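Local atomic coordinates of positive phenol-degradative gene regulator (Ralstonia sp. E2, PDB entry 5FRY), a protein that senses phenols through this N-terminal domain, which holds 3,4-dimethylphenol here, and activates transcription of phenol-degradation genes, probably as an ATP-dependent enhancer-binding protein. Residues G15-L23 against M97-E105; R86-L95 against V115-Y124. All blocks are in the same frame, centred on the assembly; numbering follows the deposited sequence.

Contact 1. Residues G15-L23 against M97-E105. With ERH (3,4-dimethylphenol), chain D.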
loop_
_atom_site.group_PDB
_atom_site.type_symbol
_atom_site.label_atom_id
_atom_site.label_comp_id
_atom_site.label_asym_id
_atom_site.label_seq_id
_atom_site.Cartn_x
_atom_site.Cartn_y
_atom_site.Cartn_z
ATOM N N GLY A 15 -15.698 12.909 12.884
ATOM C CA GLY A 15 -15.640 11.729 12.047
ATOM C C GLY A 15 -14.438 10.857 12.363
ATOM O O GLY A 15 -14.557 9.631 12.395
ATOM N N LEU A 16 -13.289 11.492 12.603
ATOM C CA LEU A 16 -12.031 10.782 12.839
ATOM C C LEU A 16 -12.040 9.979 14.138
ATOM O O LEU A 16 -11.478 8.884 14.201
ATOM C CB LEU A 16 -10.850 11.761 12.848
ATOM C CG LEU A 16 -10.603 12.619 11.597
ATOM C CD1 LEU A 16 -9.525 13.665 11.844
ATOM C CD2 LEU A 16 -10.240 11.778 10.377
ATOM N N SER A 17 -12.676 10.508 15.177
ATOM C CA SER A 17 -12.727 9.790 16.447
ATOM C C SER A 17 -13.668 8.589 16.351
ATOM O O SER A 17 -13.318 7.482 16.766
ATOM C CB SER A 17 -13.152 10.724 17.588
ATOM O OG SER A 17 -14.310 11.465 17.244
ATOM N N ASN A 18 -14.850 8.814 15.780
ATOM C CA ASN A 18 -15.867 7.779 15.631
ATOM C C ASN A 18 -15.398 6.654 14.708
ATOM O O ASN A 18 -15.745 5.490 14.908
ATOM C CB ASN A 18 -17.166 8.403 15.108
ATOM C CG ASN A 18 -18.215 7.371 14.729
ATOM O OD1 ASN A 18 -18.366 6.338 15.385
ATOM N ND2 ASN A 18 -18.953 7.652 13.662
ATOM N N LEU A 19 -14.594 7.007 13.707
ATOM C CA LEU A 19 -14.100 6.034 12.734
ATOM C C LEU A 19 -12.795 5.364 13.177
ATOM O O LEU A 19 -12.389 4.345 12.614
ATOM C CB LEU A 19 -13.914 6.704 11.369
ATOM C CG LEU A 19 -15.202 6.804 10.545
ATOM C CD1 LEU A 19 -15.017 7.635 9.295
ATOM C CD2 LEU A 19 -15.664 5.405 10.174
ATOM N N ALA A 20 -12.152 5.918 14.197
ATOM C CA ALA A 20 -10.902 5.353 14.710
ATOM C C ALA A 20 -11.148 4.039 15.459
ATOM O O ALA A 20 -10.305 3.135 15.449
ATOM C CB ALA A 20 -10.203 6.355 15.615
ATOM N N ARG A 21 -12.311 3.948 16.105
ATOM C CA ARG A 21 -12.721 2.748 16.832
ATOM C C ARG A 21 -12.805 1.502 15.941
ATOM O O ARG A 21 -12.951 0.387 16.437
ATOM C CB ARG A 21 -14.083 2.973 17.498
ATOM C CG ARG A 21 -14.093 3.996 18.629
ATOM C CD ARG A 21 -15.505 4.173 19.185
ATOM N NE ARG A 21 -16.082 2.918 19.679
ATOM C CZ ARG A 21 -17.326 2.793 20.134
ATOM N NH1 ARG A 21 -18.133 3.844 20.161
ATOM N NH2 ARG A 21 -17.772 1.617 20.559
ATOM N N ARG A 22 -12.738 1.699 14.628
ATOM C CA ARG A 22 -12.863 0.595 13.676
ATOM C C ARG A 22 -11.505 0.161 13.139
ATOM O O ARG A 22 -11.404 -0.771 12.338
ATOM C CB ARG A 22 -13.785 1.002 12.539
ATOM C CG ARG A 22 -15.162 1.409 13.032
ATOM C CD ARG A 22 -16.139 1.468 11.896
ATOM N NE ARG A 22 -17.444 0.927 12.270
ATOM C CZ ARG A 22 -17.650 -0.331 12.644
ATOM N NH1 ARG A 22 -16.627 -1.184 12.721
ATOM N NH2 ARG A 22 -18.878 -0.729 12.958
ATOM N N LEU A 23 -10.460 0.845 13.590
ATOM C CA LEU A 23 -9.098 0.512 13.196
ATOM C C LEU A 23 -8.479 -0.332 14.297
ATOM O O LEU A 23 -8.308 0.127 15.424
ATOM C CB LEU A 23 -8.274 1.768 12.934
ATOM C CG LEU A 23 -6.874 1.623 12.344
ATOM C CD1 LEU A 23 -6.870 0.597 11.236
ATOM C CD2 LEU A 23 -6.430 2.973 11.816
ATOM N N MET A 97 -17.489 10.952 5.873
ATOM C CA MET A 97 -16.697 9.845 6.372
ATOM C C MET A 97 -15.613 9.485 5.353
ATOM O O MET A 97 -14.526 9.054 5.738
ATOM C CB MET A 97 -17.587 8.645 6.705
ATOM C CG MET A 97 -18.234 8.737 8.088
ATOM S SD MET A 97 -19.413 7.408 8.510
ATOM C CE MET A 97 -20.748 7.798 7.397
ATOM N N GLY A 98 -15.915 9.675 4.072
ATOM C CA GLY A 98 -14.945 9.532 2.997
ATOM C C GLY A 98 -13.651 10.271 3.279
ATOM O O GLY A 98 -12.612 9.648 3.532
ATOM N N PRO A 99 -13.706 11.607 3.235
ATOM C CA PRO A 99 -12.569 12.464 3.580
ATOM C C PRO A 99 -11.866 12.062 4.895
ATOM O O PRO A 99 -10.639 12.123 4.932
ATOM C CB PRO A 99 -13.207 13.852 3.685
ATOM C CG PRO A 99 -14.348 13.792 2.717
ATOM C CD PRO A 99 -14.857 12.387 2.733
ATOM N N CYS A 100 -12.614 11.702 5.912
ATOM C CA CYS A 100 -12.067 11.262 7.170
ATOM C C CYS A 100 -11.241 9.989 6.979
ATOM O O CYS A 100 -10.095 9.933 7.361
ATOM C CB CYS A 100 -13.163 11.020 8.175
ATOM S SG CYS A 100 -13.980 12.485 8.905
ATOM N N LEU A 101 -11.827 8.986 6.368
ATOM C CA LEU A 101 -11.117 7.742 6.156
ATOM C C LEU A 101 -9.848 7.960 5.354
ATOM O O LEU A 101 -8.840 7.416 5.679
ATOM C CB LEU A 101 -12.016 6.709 5.532
ATOM C CG LEU A 101 -12.961 5.959 6.432
ATOM C CD1 LEU A 101 -14.127 5.322 5.711
ATOM C CD2 LEU A 101 -12.188 4.935 7.221
ATOM N N HIS A 102 -9.928 8.779 4.310
ATOM C CA HIS A 102 -8.760 9.081 3.490
ATOM C C HIS A 102 -7.621 9.633 4.343
ATOM O O HIS A 102 -6.450 9.340 4.100
ATOM C CB HIS A 102 -9.123 10.078 2.387
ATOM C CG HIS A 102 -8.570 9.718 1.043
ATOM N ND1 HIS A 102 -8.783 10.489 -0.079
ATOM C CD2 HIS A 102 -7.813 8.670 0.641
ATOM C CE1 HIS A 102 -8.180 9.932 -1.115
ATOM N NE2 HIS A 102 -7.585 8.827 -0.705
ATOM N N THR A 103 -7.975 10.433 5.344
ATOM C CA THR A 103 -7.014 11.018 6.233
ATOM C C THR A 103 -6.440 9.991 7.178
ATOM O O THR A 103 -5.251 9.898 7.299
ATOM C CB THR A 103 -7.601 12.207 6.997
ATOM O OG1 THR A 103 -8.216 13.096 6.095
ATOM C CG2 THR A 103 -6.540 12.973 7.698
ATOM N N ILE A 104 -7.295 9.183 7.793
ATOM C CA ILE A 104 -6.845 8.158 8.728
ATOM C C ILE A 104 -5.846 7.235 8.065
ATOM O O ILE A 104 -4.903 6.765 8.699
ATOM C CB ILE A 104 -8.013 7.326 9.273
ATOM C CG1 ILE A 104 -8.873 8.187 10.208
ATOM C CG2 ILE A 104 -7.495 6.075 9.997
ATOM C CD1 ILE A 104 -10.238 7.576 10.560
ATOM N N GLU A 105 -6.052 7.013 6.775
ATOM C CA GLU A 105 -5.214 6.132 5.979
ATOM C C GLU A 105 -3.902 6.807 5.575
ATOM O O GLU A 105 -3.060 6.193 4.912
ATOM C CB GLU A 105 -6.001 5.643 4.744
ATOM C CG GLU A 105 -7.069 4.628 5.130
ATOM C CD GLU A 105 -8.161 4.418 4.109
ATOM O OE1 GLU A 105 -8.031 4.774 2.901
ATOM O OE2 GLU A 105 -9.201 3.895 4.541
HETATM O O01 ERH D . -10.258 12.057 -0.402
HETATM C C02 ERH D . -13.550 13.740 -1.185
HETATM C C03 ERH D . -13.880 11.292 -0.988
HETATM C C04 ERH D . -14.396 12.693 -1.230
HETATM C C05 ERH D . -12.082 13.515 -0.891
HETATM C C06 ERH D . -12.573 11.090 -0.726
HETATM C C07 ERH D . -11.623 12.267 -0.675
HETATM C C08 ERH D . -14.065 15.142 -1.427
HETATM C C09 ERH D . -14.831 10.115 -1.039
#

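Contact 2. Residues R86-L95 against V115-Y124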
loop_
_atom_site.group_PDB
_atom_site.type_symbol
_atom_site.label_atom_id
_atom_site.label_comp_id
_atom_site.label_asym_id
_atom_site.label_seq_id
_atom_site.Cartn_x
_atom_site.Cartn_y
_atom_site.Cartn_z
ATOM N N ARG A 86 -24.581 4.469 10.154
ATOM C CA ARG A 86 -25.428 5.445 9.487
ATOM C C ARG A 86 -26.710 5.714 10.273
ATOM O O ARG A 86 -27.637 6.351 9.769
ATOM C CB ARG A 86 -25.754 4.949 8.077
ATOM C CG ARG A 86 -26.564 5.911 7.231
ATOM C CD ARG A 86 -26.382 5.609 5.761
ATOM N NE ARG A 86 -27.512 6.065 4.957
ATOM C CZ ARG A 86 -27.579 5.930 3.637
ATOM N NH1 ARG A 86 -26.574 5.355 2.984
ATOM N NH2 ARG A 86 -28.642 6.369 2.972
ATOM N N SER A 87 -26.739 5.231 11.513
ATOM C CA SER A 87 -27.912 5.314 12.387
ATOM C C SER A 87 -28.677 6.632 12.286
ATOM O O SER A 87 -29.799 6.673 11.775
ATOM C CB SER A 87 -27.485 5.085 13.840
ATOM O OG SER A 87 -26.337 5.857 14.159
ATOM N N GLY A 88 -28.064 7.707 12.769
ATOM C CA GLY A 88 -28.704 9.009 12.774
ATOM C C GLY A 88 -27.887 10.077 12.071
ATOM O O GLY A 88 -28.036 11.268 12.351
ATOM N N HIS A 89 -27.022 9.653 11.153
ATOM C CA HIS A 89 -26.171 10.594 10.433
ATOM C C HIS A 89 -26.860 11.122 9.181
ATOM O O HIS A 89 -27.594 10.395 8.508
ATOM C CB HIS A 89 -24.839 9.937 10.071
ATOM C CG HIS A 89 -23.984 9.622 11.259
ATOM N ND1 HIS A 89 -24.236 8.562 12.099
ATOM C CD2 HIS A 89 -22.890 10.246 11.757
ATOM C CE1 HIS A 89 -23.329 8.537 13.061
ATOM N NE2 HIS A 89 -22.500 9.548 12.876
ATOM N N SER A 90 -26.636 12.397 8.879
ATOM C CA SER A 90 -27.198 12.991 7.673
ATOM C C SER A 90 -26.394 12.546 6.455
ATOM O O SER A 90 -25.306 11.972 6.594
ATOM C CB SER A 90 -27.214 14.517 7.767
ATOM O OG SER A 90 -25.902 15.054 7.636
ATOM N N ASP A 91 -26.933 12.815 5.268
ATOM C CA ASP A 91 -26.223 12.564 4.018
ATOM C C ASP A 91 -24.827 13.173 4.003
ATOM O O ASP A 91 -23.897 12.578 3.468
ATOM C CB ASP A 91 -27.017 13.111 2.841
ATOM C CG ASP A 91 -28.285 12.319 2.574
ATOM O OD1 ASP A 91 -28.765 11.617 3.495
ATOM O OD2 ASP A 91 -28.790 12.406 1.432
ATOM N N PHE A 92 -24.682 14.372 4.561
ATOM C CA PHE A 92 -23.375 15.011 4.592
ATOM C C PHE A 92 -22.466 14.300 5.586
ATOM O O PHE A 92 -21.260 14.158 5.352
ATOM C CB PHE A 92 -23.492 16.494 4.948
ATOM C CG PHE A 92 -22.182 17.121 5.324
ATOM C CD1 PHE A 92 -21.265 17.484 4.350
ATOM C CD2 PHE A 92 -21.861 17.337 6.660
ATOM C CE1 PHE A 92 -20.049 18.053 4.701
ATOM C CE2 PHE A 92 -20.647 17.907 7.016
ATOM C CZ PHE A 92 -19.743 18.262 6.036
ATOM N N GLY A 93 -23.043 13.861 6.699
ATOM C CA GLY A 93 -22.301 13.101 7.690
ATOM C C GLY A 93 -21.782 11.814 7.085
ATOM O O GLY A 93 -20.660 11.386 7.372
ATOM N N MET A 94 -22.602 11.206 6.236
ATOM C CA MET A 94 -22.211 10.007 5.511
ATOM C C MET A 94 -21.055 10.299 4.555
ATOM O O MET A 94 -20.038 9.603 4.549
ATOM C CB MET A 94 -23.403 9.439 4.735
ATOM C CG MET A 94 -24.586 9.059 5.599
ATOM S SD MET A 94 -24.138 7.868 6.885
ATOM C CE MET A 94 -23.249 6.637 5.924
ATOM N N LEU A 95 -21.242 11.325 3.732
ATOM C CA LEU A 95 -20.233 11.759 2.778
ATOM C C LEU A 95 -18.922 12.063 3.489
ATOM O O LEU A 95 -17.852 11.618 3.065
ATOM C CB LEU A 95 -20.732 12.989 2.016
ATOM C CG LEU A 95 -19.857 13.658 0.956
ATOM C CD1 LEU A 95 -18.744 14.501 1.586
ATOM C CD2 LEU A 95 -19.275 12.632 0.002
ATOM N N VAL A 115 -20.184 21.325 -0.301
ATOM C CA VAL A 115 -20.751 20.047 -0.719
ATOM C C VAL A 115 -22.269 20.036 -0.617
ATOM O O VAL A 115 -22.829 20.186 0.468
ATOM C CB VAL A 115 -20.196 18.870 0.117
ATOM C CG1 VAL A 115 -20.502 17.542 -0.567
ATOM C CG2 VAL A 115 -18.714 19.021 0.318
ATOM N N ASP A 116 -22.927 19.862 -1.761
ATOM C CA ASP A 116 -24.377 19.681 -1.815
ATOM C C ASP A 116 -24.656 18.232 -2.140
ATOM O O ASP A 116 -24.212 17.734 -3.174
ATOM C CB ASP A 116 -25.021 20.584 -2.874
ATOM C CG ASP A 116 -25.192 22.020 -2.409
ATOM O OD1 ASP A 116 -25.320 22.253 -1.184
ATOM O OD2 ASP A 116 -25.214 22.915 -3.284
ATOM N N ILE A 117 -25.372 17.543 -1.261
ATOM C CA ILE A 117 -25.628 16.130 -1.474
ATOM C C ILE A 117 -27.020 15.732 -0.974
ATOM O O ILE A 117 -27.404 16.057 0.149
ATOM C CB ILE A 117 -24.532 15.254 -0.791
ATOM C CG1 ILE A 117 -24.671 13.784 -1.194
ATOM C CG2 ILE A 117 -24.543 15.430 0.721
ATOM C CD1 ILE A 117 -23.936 12.810 -0.298
ATOM N N ASN A 118 -27.787 15.093 -1.856
ATOM C CA ASN A 118 -28.986 14.352 -1.467
ATOM C C ASN A 118 -28.995 13.005 -2.165
ATOM O O ASN A 118 -29.078 12.935 -3.398
ATOM C CB ASN A 118 -30.270 15.115 -1.801
ATOM C CG ASN A 118 -31.501 14.484 -1.146
ATOM O OD1 ASN A 118 -31.987 13.436 -1.578
ATOM N ND2 ASN A 118 -31.990 15.109 -0.081
ATOM N N ILE A 119 -28.892 11.939 -1.375
ATOM C CA ILE A 119 -28.693 10.601 -1.907
ATOM C C ILE A 119 -29.977 10.105 -2.547
ATOM O O ILE A 119 -29.984 9.640 -3.691
ATOM C CB ILE A 119 -28.223 9.631 -0.797
ATOM C CG1 ILE A 119 -26.800 10.012 -0.357
ATOM C CG2 ILE A 119 -28.311 8.185 -1.273
ATOM C CD1 ILE A 119 -26.308 9.251 0.852
ATOM N N ALA A 120 -31.072 10.229 -1.804
ATOM C CA ALA A 120 -32.389 9.894 -2.316
ATOM C C ALA A 120 -32.680 10.553 -3.669
ATOM O O ALA A 120 -33.317 9.943 -4.533
ATOM C CB ALA A 120 -33.456 10.292 -1.302
ATOM N N ALA A 121 -32.191 11.781 -3.857
ATOM C CA ALA A 121 -32.603 12.599 -4.997
ATOM C C ALA A 121 -31.592 12.553 -6.139
ATOM O O ALA A 121 -31.844 13.075 -7.220
ATOM C CB ALA A 121 -32.836 14.051 -4.550
ATOM N N GLY A 122 -30.428 11.961 -5.880
ATOM C CA GLY A 122 -29.441 11.764 -6.923
ATOM C C GLY A 122 -28.646 13.014 -7.203
ATOM O O GLY A 122 -28.013 13.130 -8.247
ATOM N N VAL A 123 -28.680 13.951 -6.260
ATOM C CA VAL A 123 -27.959 15.209 -6.391
ATOM C C VAL A 123 -26.602 15.155 -5.703
ATOM O O VAL A 123 -26.513 14.782 -4.540
ATOM C CB VAL A 123 -28.718 16.384 -5.770
ATOM C CG1 VAL A 123 -28.065 17.690 -6.184
ATOM C CG2 VAL A 123 -30.154 16.362 -6.175
ATOM N N TYR A 124 -25.556 15.564 -6.405
ATOM C CA TYR A 124 -24.266 15.709 -5.721
ATOM C C TYR A 124 -23.410 16.751 -6.385
ATOM O O TYR A 124 -23.141 16.687 -7.591
ATOM C CB TYR A 124 -23.486 14.386 -5.660
ATOM C CG TYR A 124 -22.200 14.550 -4.860
ATOM C CD1 TYR A 124 -22.216 14.495 -3.468
ATOM C CD2 TYR A 124 -20.989 14.803 -5.493
ATOM C CE1 TYR A 124 -21.069 14.670 -2.724
ATOM C CE2 TYR A 124 -19.820 14.977 -4.749
ATOM C CZ TYR A 124 -19.871 14.905 -3.368
ATOM O OH TYR A 124 -18.728 15.077 -2.617
HETATM O O HOH W 1 -31.486 10.899 0.975
#

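Contact 1. Residues G15-L23 against M97-E105
Leu19 turns CG beside its own backbone N and extends CD1 (chi2 172°) onto helix 97-104; Leu16, with much the same torsions, meets that helix with its other methyl, CD2. Leu19 is the knob of a knobs-into-holes contact: its side chain sits among Met97, Cys100, Leu101 and Ile104, CB against Ile104 CD1 and CD1 against the other three, 3.6 Å from Met97 CG, and the leucine and methionine side chains cross at about a right angle. Leu16 CD2 lies 3.7 Å from Cys100 CB and 3.8 Å from Ile104 CG1. Gly15 presents bare backbone to the cysteine, its CA 3.6 Å from Cys100 SG, consistent with the close backbone approach here. At the end of the type I turn 20-23, Leu23 and Ile104 slide by each other in opposite directions, Leu23 CD2 meeting Ile104 CG2 at 3.8 Å. Apolar side chains carry the contact, and the short axes approach to 9.3 Å at a crossing angle of -68°. Thr103 OG1 hydrogen-bonds back to Pro99 O at 2.9 Å. Pro99 and His102 line the dimethylphenol pocket, where the His102 ring stacks on Tyr157, so the N-terminal helix packs behind a pocket wall. Helices 60-84 and 152-166 pack against Met97 and Leu101, strand 31-34 touches Leu23 and Leu101, and Met27 of the second subunit lies on Leu16 and Ile104.

Contact 2. Residues R86-L95 against V115-Y124
Asp91 OD2 receives the backbone N-H of Ile119 at 2.8 Å, a nearly straight bond (171°) that meets the oxygen almost along its C-O axis. A water donates to the same oxygen while accepting from Ala120 N at 2.9 Å, so one carboxylate oxygen holds one amide directly and the next through the water at the start of the type I turn 119-122. That turn leads into a G1 beta bulge, with Gly122 and Val123 facing Asn118, and the aspartate thus ties the hairpin's tip to the first turn of helix 91-95. Ser90 caps this helix, its OG accepting from Gly93 N. Toward Val115 the contact becomes apolar: Ile117, its CG1 anti to the backbone N (chi1 -171°), carries CD1 to 4.0 Å from Leu95 CB. Leu95 CD1 and Val115 CG1 meet tip to tip at 4.1 Å, while Leu95 CD2 lies 3.8 Å from Tyr124 CE1, the two side chains crossing at about a right angle. Tyr124 OH hydrogen-bonds to Tyr172 of the phenol pocket. Helix 91-95 lies across the end of the hairpin formed by strands 109-118 and 123-131, at 113° to segment 115-118, with Leu165 and Met166 of helix 152-166 packing on Ile119.

How the contacts relate
The two contacts alternate along the chain: helices 91-95 and 97-104 follow each other directly, and 97-104 leads on to strand 109-118. Contact 1 is the more buried, a helix-on-helix packing next to the second subunit; contact 2 lies nearer the surface, joins a helix to a hairpin and touches no other chain of the assembly. Their chemistry differs accordingly, almost wholly apolar in contact 1 but headed by a carboxylate and a water at the turn in contact 2. Centres about 17 Å apart, they still touch through Asn18 and His89. Both also rest on helix 152-166, which contributes residues to the phenol pocket.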